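BIFUNCTIONAL PROTEIN Proline utilization A (PutA) (Corynebacterium freiburgense, PDB 5UX5) catalyses both steps of proline oxidation to glutamate, pairing an FAD-dependent proline dehydrogenase with an NAD-dependent aldehyde dehydrogenase in one polypeptide chain. Local coordinates at residues A[310-315]-A[882-887]; A[465-470]-A[567-572]; A[526-531]-A[563-568]. One frame throughout, in Å; residues are numbered along the deposited sequence.

Interaction 1. Residues A[310-315]-A[882-887]; sequences AELHGW and VQRQPF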
loop_
_atom_site.group_PDB
_atom_site.type_symbol
_atom_site.label_atom_id
_atom_site.label_comp_id
_atom_site.label_asym_id
_atom_site.label_seq_id
_atom_site.Cartn_x
_atom_site.Cartn_y
_atom_site.Cartn_z
ATOM N N ALA A 310 -0.386 -7.460 7.908
ATOM C CA ALA A 310 -0.976 -8.692 7.399
ATOM C C ALA A 310 -2.337 -8.442 6.753
ATOM O O ALA A 310 -2.573 -8.849 5.605
ATOM C CB ALA A 310 -1.096 -9.725 8.525
ATOM N N GLU A 311 -3.252 -7.780 7.470
ATOM C CA GLU A 311 -4.602 -7.640 6.927
ATOM C C GLU A 311 -4.593 -6.857 5.607
ATOM O O GLU A 311 -5.331 -7.198 4.676
ATOM C CB GLU A 311 -5.537 -6.976 7.949
ATOM C CG GLU A 311 -6.991 -6.838 7.425
ATOM C CD GLU A 311 -7.917 -6.138 8.396
ATOM O OE1 GLU A 311 -9.106 -6.526 8.477
ATOM O OE2 GLU A 311 -7.459 -5.192 9.079
ATOM N N LEU A 312 -3.714 -5.857 5.476
ATOM C CA LEU A 312 -3.631 -5.092 4.236
ATOM C C LEU A 312 -3.217 -5.960 3.052
ATOM O O LEU A 312 -3.698 -5.755 1.933
ATOM C CB LEU A 312 -2.637 -3.935 4.382
ATOM C CG LEU A 312 -3.110 -2.712 5.187
ATOM C CD1 LEU A 312 -2.026 -1.667 5.333
ATOM C CD2 LEU A 312 -4.422 -2.090 4.623
ATOM N N HIS A 313 -2.278 -6.878 3.257
ATOM C CA HIS A 313 -1.699 -7.668 2.173
ATOM C C HIS A 313 -2.349 -9.016 1.973
ATOM O O HIS A 313 -1.957 -9.732 1.049
ATOM C CB HIS A 313 -0.206 -7.907 2.418
ATOM C CG HIS A 313 0.623 -6.691 2.245
ATOM N ND1 HIS A 313 0.728 -5.720 3.216
ATOM C CD2 HIS A 313 1.393 -6.284 1.209
ATOM C CE1 HIS A 313 1.516 -4.756 2.775
ATOM N NE2 HIS A 313 1.942 -5.082 1.565
ATOM N N GLY A 314 -3.256 -9.413 2.848
ATOM C CA GLY A 314 -3.800 -10.744 2.777
ATOM C C GLY A 314 -2.856 -11.806 3.267
ATOM O O GLY A 314 -2.827 -12.905 2.707
ATOM N N TRP A 315 -2.081 -11.505 4.296
ATOM C CA TRP A 315 -1.121 -12.430 4.866
ATOM C C TRP A 315 -1.537 -12.763 6.283
ATOM O O TRP A 315 -2.307 -12.022 6.898
ATOM C CB TRP A 315 0.279 -11.822 4.909
ATOM C CG TRP A 315 0.891 -11.493 3.607
ATOM C CD1 TRP A 315 0.670 -12.116 2.416
ATOM C CD2 TRP A 315 1.868 -10.467 3.355
ATOM N NE1 TRP A 315 1.452 -11.539 1.439
ATOM C CE2 TRP A 315 2.198 -10.531 1.998
ATOM C CE3 TRP A 315 2.506 -9.515 4.156
ATOM C CZ2 TRP A 315 3.112 -9.655 1.414
ATOM C CZ3 TRP A 315 3.399 -8.648 3.573
ATOM C CH2 TRP A 315 3.695 -8.720 2.221
ATOM N N VAL A 882 -8.445 -3.673 -6.391
ATOM C CA VAL A 882 -9.722 -4.095 -6.945
ATOM C C VAL A 882 -10.738 -4.286 -5.834
ATOM O O VAL A 882 -10.434 -4.852 -4.785
ATOM C CB VAL A 882 -9.575 -5.396 -7.743
ATOM C CG1 VAL A 882 -10.944 -5.949 -8.059
ATOM C CG2 VAL A 882 -8.796 -5.158 -9.004
ATOM N N GLN A 883 -11.919 -3.723 -6.031
ATOM C CA GLN A 883 -13.052 -3.812 -5.122
ATOM C C GLN A 883 -12.853 -3.059 -3.812
ATOM O O GLN A 883 -13.821 -2.521 -3.270
ATOM C CB GLN A 883 -13.408 -5.265 -4.858
ATOM C CG GLN A 883 -14.705 -5.364 -4.144
ATOM C CD GLN A 883 -14.932 -6.737 -3.570
ATOM O OE1 GLN A 883 -16.016 -7.306 -3.728
ATOM N NE2 GLN A 883 -13.910 -7.286 -2.902
ATOM N N ARG A 884 -11.624 -3.014 -3.283
ATOM C CA ARG A 884 -11.352 -2.169 -2.120
ATOM C C ARG A 884 -11.485 -0.702 -2.485
ATOM O O ARG A 884 -12.150 0.063 -1.786
ATOM C CB ARG A 884 -9.957 -2.429 -1.570
ATOM C CG ARG A 884 -9.780 -3.647 -0.712
ATOM C CD ARG A 884 -8.451 -3.552 0.012
ATOM N NE ARG A 884 -7.922 -4.845 0.423
ATOM C CZ ARG A 884 -6.687 -5.012 0.893
ATOM N NH1 ARG A 884 -5.883 -3.976 0.997
ATOM N NH2 ARG A 884 -6.254 -6.208 1.243
ATOM N N GLN A 885 -10.775 -0.280 -3.531
ATOM C CA GLN A 885 -10.820 1.089 -4.058
ATOM C C GLN A 885 -11.054 0.963 -5.555
ATOM O O GLN A 885 -10.099 0.906 -6.344
ATOM C CB GLN A 885 -9.535 1.863 -3.757
ATOM C CG GLN A 885 -9.175 1.917 -2.278
ATOM C CD GLN A 885 -8.187 0.827 -1.900
ATOM O OE1 GLN A 885 -7.469 0.306 -2.766
ATOM N NE2 GLN A 885 -8.168 0.447 -0.612
ATOM N N PRO A 886 -12.307 0.823 -5.975
ATOM C CA PRO A 886 -12.618 0.910 -7.405
ATOM C C PRO A 886 -12.065 2.207 -7.973
ATOM O O PRO A 886 -12.144 3.265 -7.343
ATOM C CB PRO A 886 -14.142 0.884 -7.425
ATOM C CG PRO A 886 -14.515 0.214 -6.132
ATOM C CD PRO A 886 -13.504 0.595 -5.151
ATOM N N PHE A 887 -11.491 2.137 -9.165
ATOM C CA PHE A 887 -10.650 3.225 -9.646
ATOM C C PHE A 887 -11.281 3.923 -10.857
ATOM O O PHE A 887 -11.745 3.258 -11.798
ATOM C CB PHE A 887 -9.257 2.690 -9.985
ATOM C CG PHE A 887 -8.246 3.767 -10.263
ATOM C CD1 PHE A 887 -7.632 4.430 -9.225
ATOM C CD2 PHE A 887 -7.931 4.133 -11.570
ATOM C CE1 PHE A 887 -6.701 5.436 -9.470
ATOM C CE2 PHE A 887 -7.015 5.129 -11.827
ATOM C CZ PHE A 887 -6.392 5.784 -10.773
#
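The guanidinium group of R884 meets the carbonyl oxygen of L312 at its edge, in the guanidinium plane, with the oxygen facing the end formed by NH1 and NH2. Within 310-315, the H313 ring has W315 CZ3 over one face, offset toward the rim, and the W315 ring carries H313 CB over its centre. Both terminal nitrogens of R884 donate to the single acceptor: NH2 lies 2.7 Å from L312 O and NH1 3.0 Å from it. The two bonds arrive differently. NH1 sits in the carbonyl plane on a lone pair, whereas NH2 stands about 50° above that plane and makes the straighter N-H...O bond of the two, at 153°. The arginine chain runs extended from CG to NE, which carries its charged end across a gap of 10.4 Å between R884 CA and L312 CA. The contact illustrates how an arginine can bind a carbonyl in the last turn of a helix belonging to the other enzyme: helix 303-313 belongs to the proline dehydrogenase TIM barrel, and the loop 882-887 to the aldehyde dehydrogenase part. G314, with positive phi, is where the chain leaves helical geometry. The positive guanidinium probably also finds a favourable field at this carbonyl end. Beyond the two bonds the side chains barely meet: L312 CD2 stays 4.3 Å from R884 NH1. Beside it, the carboxylate of E311 turns to the backbone N-H groups of R963 and C964, while T960 packs against R884.

Interaction 2. Residues A[465-470]-A[567-572]; sequences ETFNAS and YARCAN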
loop_
_atom_site.group_PDB
_atom_site.type_symbol
_atom_site.label_atom_id
_atom_site.label_comp_id
_atom_site.label_asym_id
_atom_site.label_seq_id
_atom_site.Cartn_x
_atom_site.Cartn_y
_atom_site.Cartn_z
ATOM N N GLU A 465 -7.047 -17.658 2.991
ATOM C CA GLU A 465 -7.954 -17.471 1.859
ATOM C C GLU A 465 -8.540 -16.070 1.920
ATOM O O GLU A 465 -9.097 -15.658 2.942
ATOM C CB GLU A 465 -9.054 -18.533 1.850
ATOM C CG GLU A 465 -9.122 -19.361 0.551
ATOM C CD GLU A 465 -8.194 -20.580 0.554
ATOM O OE1 GLU A 465 -8.508 -21.562 -0.163
ATOM O OE2 GLU A 465 -7.163 -20.568 1.271
ATOM N N THR A 466 -8.339 -15.313 0.851
ATOM C CA THR A 466 -8.828 -13.949 0.735
ATOM C C THR A 466 -9.419 -13.809 -0.652
ATOM O O THR A 466 -9.111 -14.599 -1.543
ATOM C CB THR A 466 -7.701 -12.915 0.880
ATOM O OG1 THR A 466 -6.710 -13.168 -0.126
ATOM C CG2 THR A 466 -7.038 -13.003 2.224
ATOM N N PHE A 467 -10.255 -12.792 -0.854
ATOM C CA PHE A 467 -10.712 -12.550 -2.219
ATOM C C PHE A 467 -9.611 -11.929 -3.091
ATOM O O PHE A 467 -9.332 -12.417 -4.194
ATOM C CB PHE A 467 -11.935 -11.654 -2.259
ATOM C CG PHE A 467 -12.273 -11.252 -3.648
ATOM C CD1 PHE A 467 -12.936 -12.141 -4.482
ATOM C CD2 PHE A 467 -11.837 -10.043 -4.162
ATOM C CE1 PHE A 467 -13.211 -11.813 -5.776
ATOM C CE2 PHE A 467 -12.106 -9.704 -5.467
ATOM C CZ PHE A 467 -12.797 -10.592 -6.276
ATOM N N ASN A 468 -9.031 -10.805 -2.658
ATOM C CA ASN A 468 -7.926 -10.207 -3.407
ATOM C C ASN A 468 -6.705 -11.105 -3.372
ATOM O O ASN A 468 -6.364 -11.659 -2.325
ATOM C CB ASN A 468 -7.576 -8.840 -2.850
ATOM C CG ASN A 468 -8.674 -7.851 -3.062
ATOM O OD1 ASN A 468 -9.491 -7.590 -2.164
ATOM N ND2 ASN A 468 -8.747 -7.323 -4.288
ATOM N N ALA A 469 -6.076 -11.290 -4.532
ATOM C CA ALA A 469 -4.830 -12.053 -4.611
ATOM C C ALA A 469 -3.734 -11.398 -3.773
ATOM O O ALA A 469 -3.562 -10.173 -3.800
ATOM C CB ALA A 469 -4.380 -12.151 -6.069
ATOM N N SER A 470 -2.972 -12.207 -3.025
ATOM C CA SER A 470 -1.976 -11.619 -2.124
ATOM C C SER A 470 -0.643 -11.417 -2.833
ATOM O O SER A 470 -0.222 -12.234 -3.656
ATOM C CB SER A 470 -1.752 -12.470 -0.869
ATOM O OG SER A 470 -1.415 -13.799 -1.186
ATOM N N TYR A 567 -14.310 -9.524 -12.117
ATOM C CA TYR A 567 -15.237 -9.377 -13.238
ATOM C C TYR A 567 -15.961 -10.679 -13.523
ATOM O O TYR A 567 -17.072 -10.652 -14.065
ATOM C CB TYR A 567 -14.536 -8.857 -14.502
ATOM C CG TYR A 567 -13.993 -7.425 -14.380
ATOM C CD1 TYR A 567 -14.642 -6.466 -13.607
ATOM C CD2 TYR A 567 -12.819 -7.046 -15.026
ATOM C CE1 TYR A 567 -14.131 -5.167 -13.486
ATOM C CE2 TYR A 567 -12.310 -5.741 -14.916
ATOM C CZ TYR A 567 -12.973 -4.806 -14.142
ATOM O OH TYR A 567 -12.471 -3.516 -14.017
ATOM N N ALA A 568 -15.368 -11.819 -13.153
ATOM C CA ALA A 568 -16.111 -13.080 -13.198
ATOM C C ALA A 568 -17.338 -13.037 -12.287
ATOM O O ALA A 568 -18.449 -13.377 -12.709
ATOM C CB ALA A 568 -15.203 -14.243 -12.823
ATOM N N ARG A 569 -17.156 -12.620 -11.028
ATOM C CA ARG A 569 -18.292 -12.464 -10.125
ATOM C C ARG A 569 -19.297 -11.468 -10.682
ATOM O O ARG A 569 -20.506 -11.699 -10.603
ATOM C CB ARG A 569 -17.833 -12.011 -8.732
ATOM C CG ARG A 569 -17.699 -13.108 -7.677
ATOM C CD ARG A 569 -17.139 -12.525 -6.353
ATOM N NE ARG A 569 -17.517 -11.113 -6.159
ATOM C CZ ARG A 569 -17.261 -10.377 -5.070
ATOM N NH1 ARG A 569 -16.612 -10.892 -4.021
ATOM N NH2 ARG A 569 -17.668 -9.107 -5.040
ATOM N N CYS A 570 -18.819 -10.359 -11.257
ATOM C CA CYS A 570 -19.733 -9.353 -11.801
ATOM C C CYS A 570 -20.569 -9.922 -12.931
ATOM O O CYS A 570 -21.742 -9.571 -13.087
ATOM C CB CYS A 570 -18.965 -8.142 -12.304
ATOM S SG CYS A 570 -18.442 -7.095 -11.030
ATOM N N ALA A 571 -19.965 -10.771 -13.753
ATOM C CA ALA A 571 -20.685 -11.327 -14.880
ATOM C C ALA A 571 -21.891 -12.123 -14.400
ATOM O O ALA A 571 -22.991 -12.018 -14.967
ATOM C CB ALA A 571 -19.740 -12.188 -15.715
ATOM N N ASN A 572 -21.719 -12.904 -13.338
ATOM C CA ASN A 572 -22.879 -13.553 -12.738
ATOM C C ASN A 572 -23.888 -12.538 -12.211
ATOM O O ASN A 572 -25.096 -12.733 -12.348
ATOM C CB ASN A 572 -22.430 -14.545 -11.670
ATOM C CG ASN A 572 -21.913 -15.820 -12.296
ATOM O OD1 ASN A 572 -20.724 -16.099 -12.303
ATOM N ND2 ASN A 572 -22.829 -16.591 -12.868
#
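The irregular chain of 465-470 passes helix 550-574 at a distance, F467 CA and R569 CA being the nearest such pair at 11.0 Å, so the two side chains must bridge the gap. They come from opposite directions. F467 extends with CG anti to the backbone N (chi1 172°), bringing the CD1-CE1 side of its ring to the arginine. R569 NH1 lies over one face of that ring, 3.8 Å above its plane and offset toward the rim; F467 CD1 and CE1 are both 3.9 Å from R569 NH1. The guanidinium is not laid flat on the phenyl group: the two planes are inclined by 42°. This is an off-centre cation-pi contact, R569 CZ standing 4.8 Å from the centroid of the F467 ring and 26° off the ring normal. The bend of the arginine at chi3 also leaves its aliphatic part near the ring, with R569 CD 4.0 Å from F467 CE1. In the fold, the contact ties the segment between helices 438-450 and 477-484 to a long helix of the aldehyde dehydrogenase part, at the protein surface. The other end of the guanidinium has a polar partner, as R569 NH2 donates to Q883 OE1, a bond that should limit its rotation above the ring. The phenyl group is bordered in its own plane by N468 OD1, and it also packs on Y566. The turn behind it is braced by T466 OG1, which donates to N468 O at 2.7 Å, while N468 ND2 and A469 N reach the carboxylate of D562 on the same long helix.

Interaction 3. Residues A[526-531]-A[563-568]; sequences RAADEL and FARYYA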
loop_
_atom_site.group_PDB
_atom_site.type_symbol
_atom_site.label_atom_id
_atom_site.label_comp_id
_atom_site.label_asym_id
_atom_site.label_seq_id
_atom_site.Cartn_x
_atom_site.Cartn_y
_atom_site.Cartn_z
ATOM N N ARG A 526 -9.872 -19.567 -14.527
ATOM C CA ARG A 526 -8.679 -20.265 -14.965
ATOM C C ARG A 526 -7.601 -19.275 -15.395
ATOM O O ARG A 526 -6.404 -19.495 -15.152
ATOM C CB ARG A 526 -9.051 -21.201 -16.112
ATOM C CG ARG A 526 -8.553 -22.599 -15.913
ATOM C CD ARG A 526 -9.545 -23.572 -16.472
ATOM N NE ARG A 526 -9.472 -23.594 -17.922
ATOM C CZ ARG A 526 -10.538 -23.605 -18.707
ATOM N NH1 ARG A 526 -11.757 -23.579 -18.167
ATOM N NH2 ARG A 526 -10.383 -23.627 -20.025
ATOM N N ALA A 527 -8.012 -18.173 -16.038
ATOM C CA ALA A 527 -7.060 -17.143 -16.431
ATOM C C ALA A 527 -6.368 -16.555 -15.217
ATOM O O ALA A 527 -5.174 -16.245 -15.260
ATOM C CB ALA A 527 -7.764 -16.055 -17.235
ATOM N N ALA A 528 -7.099 -16.401 -14.116
ATOM C CA ALA A 528 -6.470 -15.882 -12.915
ATOM C C ALA A 528 -5.501 -16.909 -12.315
ATOM O O ALA A 528 -4.409 -16.547 -11.863
ATOM C CB ALA A 528 -7.547 -15.447 -11.921
ATOM N N ASP A 529 -5.859 -18.195 -12.337
ATOM C CA ASP A 529 -4.930 -19.220 -11.866
ATOM C C ASP A 529 -3.647 -19.218 -12.685
ATOM O O ASP A 529 -2.546 -19.305 -12.123
ATOM C CB ASP A 529 -5.576 -20.608 -11.925
ATOM C CG ASP A 529 -6.642 -20.822 -10.858
ATOM O OD1 ASP A 529 -6.812 -19.944 -9.981
ATOM O OD2 ASP A 529 -7.310 -21.879 -10.898
ATOM N N GLU A 530 -3.773 -19.113 -14.022
ATOM C CA GLU A 530 -2.607 -19.161 -14.907
ATOM C C GLU A 530 -1.770 -17.894 -14.821
ATOM O O GLU A 530 -0.541 -17.952 -14.948
ATOM C CB GLU A 530 -3.029 -19.381 -16.357
ATOM C CG GLU A 530 -3.618 -20.742 -16.664
ATOM C CD GLU A 530 -2.603 -21.842 -16.521
ATOM O OE1 GLU A 530 -1.397 -21.541 -16.357
ATOM O OE2 GLU A 530 -3.017 -23.021 -16.563
ATOM N N LEU A 531 -2.395 -16.744 -14.604
ATOM C CA LEU A 531 -1.593 -15.548 -14.387
ATOM C C LEU A 531 -0.697 -15.729 -13.177
ATOM O O LEU A 531 0.491 -15.396 -13.227
ATOM C CB LEU A 531 -2.488 -14.316 -14.224
ATOM C CG LEU A 531 -3.074 -13.776 -15.516
ATOM C CD1 LEU A 531 -4.069 -12.693 -15.204
ATOM C CD2 LEU A 531 -1.958 -13.224 -16.348
ATOM N N PHE A 563 -8.646 -8.607 -11.325
ATOM C CA PHE A 563 -9.630 -8.235 -12.343
ATOM C C PHE A 563 -10.349 -9.471 -12.883
ATOM O O PHE A 563 -11.567 -9.445 -13.087
ATOM C CB PHE A 563 -8.994 -7.445 -13.483
ATOM C CG PHE A 563 -8.741 -5.994 -13.163
ATOM C CD1 PHE A 563 -9.692 -5.228 -12.509
ATOM C CD2 PHE A 563 -7.522 -5.391 -13.511
ATOM C CE1 PHE A 563 -9.436 -3.857 -12.209
ATOM C CE2 PHE A 563 -7.251 -4.045 -13.205
ATOM C CZ PHE A 563 -8.197 -3.274 -12.550
ATOM N N ALA A 564 -9.617 -10.555 -13.142
ATOM C CA ALA A 564 -10.254 -11.755 -13.676
ATOM C C ALA A 564 -11.287 -12.312 -12.704
ATOM O O ALA A 564 -12.404 -12.649 -13.104
ATOM C CB ALA A 564 -9.206 -12.811 -14.012
ATOM N N ARG A 565 -10.944 -12.405 -11.420
ATOM C CA ARG A 565 -11.881 -12.970 -10.448
ATOM C C ARG A 565 -13.041 -12.022 -10.164
ATOM O O ARG A 565 -14.202 -12.447 -10.135
ATOM C CB ARG A 565 -11.149 -13.318 -9.151
ATOM C CG ARG A 565 -10.189 -14.472 -9.312
ATOM C CD ARG A 565 -9.984 -15.244 -8.011
ATOM N NE ARG A 565 -8.574 -15.606 -7.895
ATOM C CZ ARG A 565 -8.007 -16.639 -8.503
ATOM N NH1 ARG A 565 -6.703 -16.833 -8.357
ATOM N NH2 ARG A 565 -8.746 -17.477 -9.243
ATOM N N TYR A 566 -12.755 -10.733 -9.999
ATOM C CA TYR A 566 -13.808 -9.765 -9.723
ATOM C C TYR A 566 -14.802 -9.683 -10.880
ATOM O O TYR A 566 -16.016 -9.750 -10.667
ATOM C CB TYR A 566 -13.205 -8.396 -9.445
ATOM C CG TYR A 566 -14.231 -7.381 -9.026
ATOM C CD1 TYR A 566 -14.846 -7.495 -7.807
ATOM C CD2 TYR A 566 -14.581 -6.299 -9.839
ATOM C CE1 TYR A 566 -15.784 -6.589 -7.381
ATOM C CE2 TYR A 566 -15.543 -5.352 -9.405
ATOM C CZ TYR A 566 -16.140 -5.515 -8.174
ATOM O OH TYR A 566 -17.087 -4.644 -7.675
ATOM N N TYR A 567 -14.310 -9.524 -12.117
ATOM C CA TYR A 567 -15.237 -9.377 -13.238
ATOM C C TYR A 567 -15.961 -10.679 -13.523
ATOM O O TYR A 567 -17.072 -10.652 -14.065
ATOM C CB TYR A 567 -14.536 -8.857 -14.502
ATOM C CG TYR A 567 -13.993 -7.425 -14.380
ATOM C CD1 TYR A 567 -14.642 -6.466 -13.607
ATOM C CD2 TYR A 567 -12.819 -7.046 -15.026
ATOM C CE1 TYR A 567 -14.131 -5.167 -13.486
ATOM C CE2 TYR A 567 -12.310 -5.741 -14.916
ATOM C CZ TYR A 567 -12.973 -4.806 -14.142
ATOM O OH TYR A 567 -12.471 -3.516 -14.017
ATOM N N ALA A 568 -15.368 -11.819 -13.153
ATOM C CA ALA A 568 -16.111 -13.080 -13.198
ATOM C C ALA A 568 -17.338 -13.037 -12.287
ATOM O O ALA A 568 -18.449 -13.377 -12.709
ATOM C CB ALA A 568 -15.203 -14.243 -12.823
#
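Two antiparallel helices of the aldehyde dehydrogenase part, 517-533 and 550-574, pack side by side here, and alanines at their closest point allow the approach. A528 CB meets A564 CB at 3.8 Å, and the CA atoms of the same two residues are 5.7 Å apart. The local axes come within 8.7 Å, with their N-to-C directions at 168°, so the helices run nearly alongside one another in opposite senses. Beside this alanine pair R565 reaches across to the neighbouring helix. Its chain leaves with CG beside the backbone N and bends at chi3, which swings the guanidinium over A528: the methyl CB lies 3.5 Å above one face of the group, offset toward the rim. The same guanidinium presents an edge to D529. R565 NH2 donates to D529 OD1 at 3.2 Å in a hydrogen-bonded salt bridge with an N-H...O angle of 157°. The oxygen is in the arginine plane, but the donor approaches from above the carboxylate plane, and the two flat groups are turned 52° apart. R565 NH1 is a little farther from D529 OD1, at 3.5 Å.

The pair packs against a third helix, 599-611, whose F606 touches both A564 and A527. The contact runs from the buried A528 and A564 methyls to an ion pair whose aspartate, D529, is exposed. Q525 OE1 offers R565 NH2 a second, weak bond from one turn earlier on helix 517-533, and I561, a turn before R565 on its own helix, packs against A528 and L531.

How the interactions relate
The three contacts follow one another from the boundary between the two enzymes into the aldehyde dehydrogenase part. Interaction 1 joins segments separated by 566 residues, and both other interactions fall between them in sequence. Helix 550-574 is the common element of interactions 2 and 3, whose centres are about 7 Å apart and which share Y567 and A568. Interaction 1 lies about 12 Å from interaction 2 and 16 Å from interaction 3, centre to centre. Its loop 882-887 touches both: V882 packs on F563 and Y566, and V882 O accepts from N468 ND2. Proline dehydrogenase helix 303-313 is thereby connected, through that loop, to helix 550-574 of the aldehyde dehydrogenase part.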